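Local coordinates for hypothetical protein (Parabacteroides merdae, PDB 4OO3), which is a putative oxidoreductase that probably binds a nicotinamide adenine dinucleotide cofactor through its Rossmann-fold domain, its substrate and reaction being unknown, at residues E179-L191 with G312-S324. Residues are numbered along the deposited sequence; the frame is centred on the assembly and turned at random.
Sequences EEPAIVKESVHHL and GGGDTHFSVMKGS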
ATOM      1  N   GLU A 179      -8.902 -12.177  21.767  1.00 56.24           N
ATOM      2  CA  GLU A 179      -8.891 -13.633  21.621  1.00 59.31           C
ATOM      3  C   GLU A 179      -9.537 -14.066  20.299  1.00 57.91           C
ATOM      4  O   GLU A 179      -9.097 -15.032  19.677  1.00 59.01           O
ATOM      5  CB  GLU A 179      -9.594 -14.306  22.808  1.00 66.10           C
ATOM      6  CG  GLU A 179      -9.178 -13.782  24.185  1.00 72.16           C
ATOM      7  CD  GLU A 179     -10.099 -12.689  24.717  1.00 76.81           C
ATOM      8  OE1 GLU A 179     -11.293 -12.975  24.975  1.00 77.60           O
ATOM      9  OE2 GLU A 179      -9.631 -11.542  24.888  1.00 74.84           O
ATOM     10  N   GLU A 180     -10.575 -13.352  19.872  1.00 57.52           N
ATOM     11  CA  GLU A 180     -11.180 -13.592  18.558  1.00 56.44           C
ATOM     12  C   GLU A 180     -11.543 -12.273  17.849  1.00 48.79           C
ATOM     13  O   GLU A 180     -12.664 -11.769  17.971  1.00 48.76           O
ATOM     14  CB  GLU A 180     -12.390 -14.516  18.683  1.00 61.04           C
ATOM     15  CG  GLU A 180     -12.622 -15.346  17.434  1.00 70.88           C
ATOM     16  CD  GLU A 180     -13.702 -16.387  17.622  1.00 85.45           C
ATOM     17  OE1 GLU A 180     -14.893 -16.052  17.432  1.00 91.48           O
ATOM     18  OE2 GLU A 180     -13.354 -17.543  17.950  1.00 85.06           O
ATOM     19  N   PRO A 181     -10.581 -11.704  17.111  1.00 42.30           N
ATOM     20  CA  PRO A 181     -10.791 -10.437  16.411  1.00 40.20           C
ATOM     21  C   PRO A 181     -11.945 -10.482  15.420  1.00 38.13           C
ATOM     22  O   PRO A 181     -12.201 -11.522  14.825  1.00 36.16           O
ATOM     23  CB  PRO A 181      -9.476 -10.227  15.666  1.00 39.88           C
ATOM     24  CG  PRO A 181      -8.467 -10.968  16.470  1.00 40.94           C
ATOM     25  CD  PRO A 181      -9.188 -12.169  16.999  1.00 41.77           C
ATOM     26  N   ALA A 182     -12.626  -9.350  15.261  1.00 38.16           N
ATOM     27  CA  ALA A 182     -13.753  -9.226  14.335  1.00 37.46           C
ATOM     28  C   ALA A 182     -13.283  -8.925  12.914  1.00 35.59           C
ATOM     29  O   ALA A 182     -14.025  -9.120  11.956  1.00 32.81           O
ATOM     30  CB  ALA A 182     -14.712  -8.140  14.811  1.00 38.30           C
ATOM     31  N   ILE A 183     -12.057  -8.424  12.785  1.00 36.03           N
ATOM     32  CA  ILE A 183     -11.469  -8.152  11.483  1.00 36.17           C
ATOM     33  C   ILE A 183     -10.086  -8.789  11.487  1.00 37.46           C
ATOM     34  O   ILE A 183      -9.326  -8.616  12.437  1.00 37.92           O
ATOM     35  CB  ILE A 183     -11.413  -6.637  11.176  1.00 35.62           C
ATOM     36  CG1 ILE A 183     -12.821  -6.030  11.247  1.00 36.72           C
ATOM     37  CG2 ILE A 183     -10.819  -6.394   9.798  1.00 33.42           C
ATOM     38  CD1 ILE A 183     -12.876  -4.528  11.048  1.00 36.80           C
ATOM     39  N   VAL A 184      -9.790  -9.561  10.440  1.00 37.61           N
ATOM     40  CA  VAL A 184      -8.543 -10.318  10.339  1.00 33.77           C
ATOM     41  C   VAL A 184      -8.042 -10.259   8.896  1.00 33.79           C
ATOM     42  O   VAL A 184      -8.790 -10.605   7.993  1.00 32.26           O
ATOM     43  CB  VAL A 184      -8.760 -11.795  10.733  1.00 34.65           C
ATOM     44  CG1 VAL A 184      -7.476 -12.595  10.551  1.00 34.76           C
ATOM     45  CG2 VAL A 184      -9.254 -11.909  12.174  1.00 34.91           C
ATOM     46  N   LYS A 185      -6.794  -9.818   8.690  1.00 32.90           N
ATOM     47  CA  LYS A 185      -6.151  -9.788   7.354  1.00 33.16           C
ATOM     48  C   LYS A 185      -4.726 -10.339   7.398  1.00 34.76           C
ATOM     49  O   LYS A 185      -3.873  -9.834   8.130  1.00 34.45           O
ATOM     50  CB  LYS A 185      -6.113  -8.371   6.790  1.00 31.15           C
ATOM     51  CG  LYS A 185      -7.495  -7.802   6.564  1.00 33.58           C
ATOM     52  CD  LYS A 185      -7.471  -6.414   5.950  1.00 32.88           C
ATOM     53  CE  LYS A 185      -8.880  -5.845   5.898  1.00 32.56           C
ATOM     54  NZ  LYS A 185      -9.756  -6.583   4.949  1.00 33.40           N
ATOM     55  N   GLU A 186      -4.479 -11.377   6.610  1.00 35.07           N
ATOM     56  CA  GLU A 186      -3.204 -12.079   6.640  1.00 38.15           C
ATOM     57  C   GLU A 186      -2.685 -12.235   5.217  1.00 36.05           C
ATOM     58  O   GLU A 186      -3.387 -12.759   4.355  1.00 34.78           O
ATOM     59  CB  GLU A 186      -3.378 -13.444   7.302  1.00 42.31           C
ATOM     60  CG  GLU A 186      -3.767 -13.365   8.774  1.00 48.69           C
ATOM     61  CD  GLU A 186      -4.156 -14.711   9.365  1.00 59.62           C
ATOM     62  OE1 GLU A 186      -4.967 -15.438   8.740  1.00 65.48           O
ATOM     63  OE2 GLU A 186      -3.663 -15.032  10.471  1.00 60.47           O
ATOM     64  N   SER A 187      -1.465 -11.763   4.977  1.00 33.97           N
ATOM     65  CA  SER A 187      -0.851 -11.835   3.656  1.00 33.99           C
ATOM     66  C   SER A 187       0.469 -12.575   3.729  1.00 34.89           C
ATOM     67  O   SER A 187       1.209 -12.439   4.702  1.00 38.27           O
ATOM     68  CB  SER A 187      -0.607 -10.434   3.098  1.00 31.12           C
ATOM     69  OG  SER A 187      -1.782  -9.662   3.140  1.00 31.66           O
ATOM     70  N   VAL A 188       0.746 -13.365   2.695  1.00 35.47           N
ATOM     71  CA  VAL A 188       2.052 -13.980   2.497  1.00 36.25           C
ATOM     72  C   VAL A 188       2.583 -13.496   1.150  1.00 37.59           C
ATOM     73  O   VAL A 188       2.004 -13.807   0.104  1.00 36.88           O
ATOM     74  CB  VAL A 188       1.965 -15.514   2.495  1.00 39.25           C
ATOM     75  CG1 VAL A 188       3.352 -16.132   2.375  1.00 39.73           C
ATOM     76  CG2 VAL A 188       1.259 -16.006   3.753  1.00 40.54           C
ATOM     77  N   HIS A 189       3.668 -12.724   1.193  1.00 36.37           N
ATOM     78  CA  HIS A 189       4.327 -12.198  -0.000  1.00 35.59           C
ATOM     79  C   HIS A 189       5.673 -12.873  -0.186  1.00 35.85           C
ATOM     80  O   HIS A 189       6.144 -13.569   0.703  1.00 36.12           O
ATOM     81  CB  HIS A 189       4.519 -10.689   0.129  1.00 34.80           C
ATOM     82  CG  HIS A 189       3.232  -9.928   0.134  1.00 34.49           C
ATOM     83  ND1 HIS A 189       2.497  -9.710  -1.011  1.00 34.49           N
ATOM     84  CD2 HIS A 189       2.536  -9.355   1.144  1.00 34.90           C
ATOM     85  CE1 HIS A 189       1.406  -9.029  -0.707  1.00 33.95           C
ATOM     86  NE2 HIS A 189       1.406  -8.800   0.594  1.00 33.20           N
ATOM     87  N   HIS A 190       6.289 -12.661  -1.346  1.00 37.91           N
ATOM     88  CA  HIS A 190       7.541 -13.331  -1.688  1.00 39.40           C
ATOM     89  C   HIS A 190       8.594 -12.374  -2.245  1.00 39.21           C
ATOM     90  O   HIS A 190       8.286 -11.500  -3.047  1.00 37.74           O
ATOM     91  CB  HIS A 190       7.265 -14.491  -2.641  1.00 40.60           C
ATOM     92  CG  HIS A 190       6.414 -15.556  -2.027  1.00 41.55           C
ATOM     93  ND1 HIS A 190       5.037 -15.511  -2.050  1.00 40.42           N
ATOM     94  CD2 HIS A 190       6.743 -16.663  -1.321  1.00 42.48           C
ATOM     95  CE1 HIS A 190       4.555 -16.561  -1.408  1.00 40.98           C
ATOM     96  NE2 HIS A 190       5.569 -17.273  -0.952  1.00 41.64           N
ATOM     97  N   LEU A 191       9.838 -12.546  -1.794  1.00 40.63           N
ATOM     98  CA  LEU A 191      10.917 -11.608  -2.110  1.00 39.67           C
ATOM     99  C   LEU A 191      11.373 -11.775  -3.547  1.00 42.29           C
ATOM    100  O   LEU A 191      11.632 -10.786  -4.236  1.00 50.11           O
ATOM    101  CB  LEU A 191      12.104 -11.808  -1.163  1.00 39.66           C
ATOM    102  CG  LEU A 191      11.830 -11.588   0.330  1.00 38.19           C
ATOM    103  CD1 LEU A 191      12.830 -12.345   1.186  1.00 38.72           C
ATOM    104  CD2 LEU A 191      11.838 -10.109   0.673  1.00 37.46           C
ATOM    105  N   GLY A 312       3.598 -23.332  -9.453  1.00 87.49           N
ATOM    106  CA  GLY A 312       2.166 -23.506  -9.199  1.00 88.50           C
ATOM    107  C   GLY A 312       1.786 -22.994  -7.817  1.00 82.17           C
ATOM    108  O   GLY A 312       0.927 -23.566  -7.137  1.00 77.09           O
ATOM    109  N   GLY A 313       2.457 -21.923  -7.400  1.00 73.18           N
ATOM    110  CA  GLY A 313       2.229 -21.297  -6.106  1.00 64.84           C
ATOM    111  C   GLY A 313       2.048 -19.813  -6.321  1.00 60.83           C
ATOM    112  O   GLY A 313       1.809 -19.366  -7.449  1.00 57.75           O
ATOM    113  N   GLY A 314       2.163 -19.041  -5.248  1.00 58.24           N
ATOM    114  CA  GLY A 314       2.035 -17.591  -5.352  1.00 52.82           C
ATOM    115  C   GLY A 314       1.746 -16.893  -4.038  1.00 48.37           C
ATOM    116  O   GLY A 314       1.716 -17.520  -2.978  1.00 46.22           O
ATOM    117  N   ASP A 315       1.534 -15.582  -4.122  1.00 44.69           N
ATOM    118  CA  ASP A 315       1.190 -14.776  -2.961  1.00 42.80           C
ATOM    119  C   ASP A 315      -0.218 -15.118  -2.507  1.00 43.05           C
ATOM    120  O   ASP A 315      -1.127 -15.217  -3.326  1.00 42.38           O
ATOM    121  CB  ASP A 315       1.277 -13.290  -3.302  1.00 41.64           C
ATOM    122  CG  ASP A 315       2.687 -12.851  -3.641  1.00 43.26           C
ATOM    123  OD1 ASP A 315       3.643 -13.638  -3.469  1.00 46.09           O
ATOM    124  OD2 ASP A 315       2.848 -11.706  -4.085  1.00 46.31           O
ATOM    125  N   THR A 316      -0.392 -15.306  -1.201  1.00 43.21           N
ATOM    126  CA  THR A 316      -1.692 -15.658  -0.641  1.00 40.69           C
ATOM    127  C   THR A 316      -2.270 -14.533   0.214  1.00 42.60           C
ATOM    128  O   THR A 316      -1.544 -13.661   0.702  1.00 40.32           O
ATOM    129  CB  THR A 316      -1.621 -16.960   0.187  1.00 41.62           C
ATOM    130  OG1 THR A 316      -0.797 -16.772   1.341  1.00 38.95           O
ATOM    131  CG2 THR A 316      -1.051 -18.092  -0.655  1.00 42.91           C
ATOM    132  N   HIS A 317      -3.591 -14.557   0.378  1.00 44.28           N
ATOM    133  CA  HIS A 317      -4.283 -13.623   1.266  1.00 41.45           C
ATOM    134  C   HIS A 317      -5.598 -14.207   1.762  1.00 39.30           C
ATOM    135  O   HIS A 317      -6.354 -14.801   0.991  1.00 40.10           O
ATOM    136  CB  HIS A 317      -4.550 -12.282   0.574  1.00 40.87           C
ATOM    137  CG  HIS A 317      -5.169 -11.253   1.472  1.00 37.62           C
ATOM    138  ND1 HIS A 317      -4.424 -10.454   2.311  1.00 37.24           N
ATOM    139  CD2 HIS A 317      -6.462 -10.908   1.677  1.00 37.80           C
ATOM    140  CE1 HIS A 317      -5.230  -9.655   2.988  1.00 38.34           C
ATOM    141  NE2 HIS A 317      -6.471  -9.913   2.623  1.00 38.12           N
ATOM    142  N   PHE A 318      -5.841 -14.051   3.058  1.00 38.23           N
ATOM    143  CA  PHE A 318      -7.097 -14.461   3.690  0.50 39.55           C
ATOM    144  C   PHE A 318      -7.542 -13.360   4.621  1.00 39.93           C
ATOM    145  O   PHE A 318      -6.724 -12.803   5.354  1.00 43.04           O
ATOM    146  CB  PHE A 318      -6.935 -15.754   4.499  0.50 39.23           C
ATOM    147  CG  PHE A 318      -8.073 -16.026   5.466  0.50 37.97           C
ATOM    148  CD1 PHE A 318      -9.267 -16.574   5.022  0.50 37.28           C
ATOM    149  CD2 PHE A 318      -7.942 -15.737   6.819  0.50 37.71           C
ATOM    150  CE1 PHE A 318     -10.303 -16.828   5.901  0.50 36.28           C
ATOM    151  CE2 PHE A 318      -8.975 -15.986   7.700  0.50 36.83           C
ATOM    152  CZ  PHE A 318     -10.155 -16.538   7.239  0.50 36.54           C
ATOM    153  N   SER A 319      -8.835 -13.046   4.593  1.00 39.78           N
ATOM    154  CA  SER A 319      -9.393 -12.047   5.491  1.00 37.76           C
ATOM    155  C   SER A 319     -10.835 -12.342   5.860  1.00 38.99           C
ATOM    156  O   SER A 319     -11.577 -12.986   5.101  1.00 38.38           O
ATOM    157  CB  SER A 319      -9.298 -10.651   4.876  1.00 37.70           C
ATOM    158  OG  SER A 319     -10.135 -10.529   3.742  1.00 38.14           O
ATOM    159  N   VAL A 320     -11.221 -11.857   7.036  1.00 37.19           N
ATOM    160  CA  VAL A 320     -12.593 -11.949   7.510  1.00 37.89           C
ATOM    161  C   VAL A 320     -12.979 -10.613   8.119  1.00 35.66           C
ATOM    162  O   VAL A 320     -12.171  -9.983   8.801  1.00 34.53           O
ATOM    163  CB  VAL A 320     -12.755 -13.010   8.612  1.00 38.41           C
ATOM    164  CG1 VAL A 320     -14.227 -13.327   8.830  1.00 39.96           C
ATOM    165  CG2 VAL A 320     -11.988 -14.270   8.263  1.00 43.41           C
HETATM  166  N   MSE A 321     -14.211 -10.187   7.874  1.00 36.19           N
HETATM  167  CA  MSE A 321     -14.795  -9.087   8.641  1.00 34.95           C
HETATM  168  C   MSE A 321     -16.150  -9.570   9.074  1.00 35.23           C
HETATM  169  O   MSE A 321     -16.988  -9.943   8.254  1.00 33.74           O
HETATM  170  CB  MSE A 321     -14.774  -7.736   7.924  1.00 32.80           C
HETATM  171  CG  MSE A 321     -15.315  -7.698   6.508  1.00 32.49           C
HETATM  172 SE   MSE A 321     -15.064  -5.863   5.802  0.75 28.29          SE
HETATM  173  CE  MSE A 321     -16.395  -4.931   6.904  1.00 31.42           C
ATOM    174  N   LYS A 322     -16.353  -9.586  10.389  1.00 36.25           N
ATOM    175  CA  LYS A 322     -17.483 -10.273  10.992  1.00 37.56           C
ATOM    176  C   LYS A 322     -18.593  -9.296  11.318  1.00 34.97           C
ATOM    177  O   LYS A 322     -18.397  -8.359  12.085  1.00 34.96           O
ATOM    178  CB  LYS A 322     -17.032 -11.024  12.251  1.00 39.56           C
ATOM    179  CG  LYS A 322     -15.989 -12.093  11.955  1.00 42.37           C
ATOM    180  CD  LYS A 322     -15.952 -13.184  13.009  1.00 45.79           C
ATOM    181  CE  LYS A 322     -15.435 -12.645  14.326  1.00 53.53           C
ATOM    182  NZ  LYS A 322     -14.783 -13.693  15.162  1.00 64.64           N
ATOM    183  N   GLY A 323     -19.750  -9.507  10.696  1.00 35.99           N
ATOM    184  CA  GLY A 323     -20.946  -8.713  10.969  1.00 35.94           C
ATOM    185  C   GLY A 323     -21.936  -9.552  11.746  1.00 36.90           C
ATOM    186  O   GLY A 323     -21.827 -10.778  11.766  1.00 38.29           O
ATOM    187  N   SER A 324     -22.904  -8.898  12.382  1.00 38.03           N
ATOM    188  CA  SER A 324     -23.907  -9.595  13.198  1.00 39.36           C
ATOM    189  C   SER A 324     -24.756 -10.591  12.390  1.00 40.63           C
ATOM    190  O   SER A 324     -25.281 -11.555  12.951  1.00 40.16           O
ATOM    191  CB  SER A 324     -24.803  -8.592  13.938  1.00 39.21           C
ATOM    192  OG  SER A 324     -25.551  -7.805  13.030  1.00 38.60           O
TER
HETATM  193  O   HOH W   1     -11.247  -8.240   6.533  1.00 43.77           O
HETATM  194  O   HOH W   2       5.104 -11.002  -3.175  1.00 37.85           O
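His190 and Asp315 close one end of an antiparallel pairing of strands 183-190 and 316-322: His190 ND1 donates to Asp315 OD1 at 2.7 Å, almost straight at 171°. Ring and carboxylate planes lie only 14° apart, and OD1 sits in the ring plane. The other oxygen, Asp315 OD2, accepts a hydrogen bond from a water that in turn accepts from the backbone N of His190, so the carboxylate is gripped on both oxygens. With an alanine in place of His190, OD1 of Asp315 would probably lose its ring donor and the carboxylate would be freer to turn. Along the strands, Val184-Val320, Glu186-Phe318 and Val188-Thr316 are antiparallel hydrogen-bonded pairs, with two backbone bonds each. On the face carrying Lys185, Ser187 OG and His317 ND1 share a 2.9 Å hydrogen bond at the ring edge. Lys185 can be followed outward: CB nears His317 CE1, CG packs on Ser319 CB at 3.8 Å, and the bend at chi4 (-67°) turns NZ to a water that bonds weakly to Val320 O; Glu230 of helix 220-231 gives NZ its salt bridge. At the far end Lys322 NZ forms a salt bridge with Glu180 OE1 at 3.3 Å, its hydrogen bond weak. Strands 297-306 and 326-332 flank 183-190 and 316-322 respectively, placing this pair inside the large mixed sheet, packed against helices on one face, of this putative oxidoreductase's C-terminal domain.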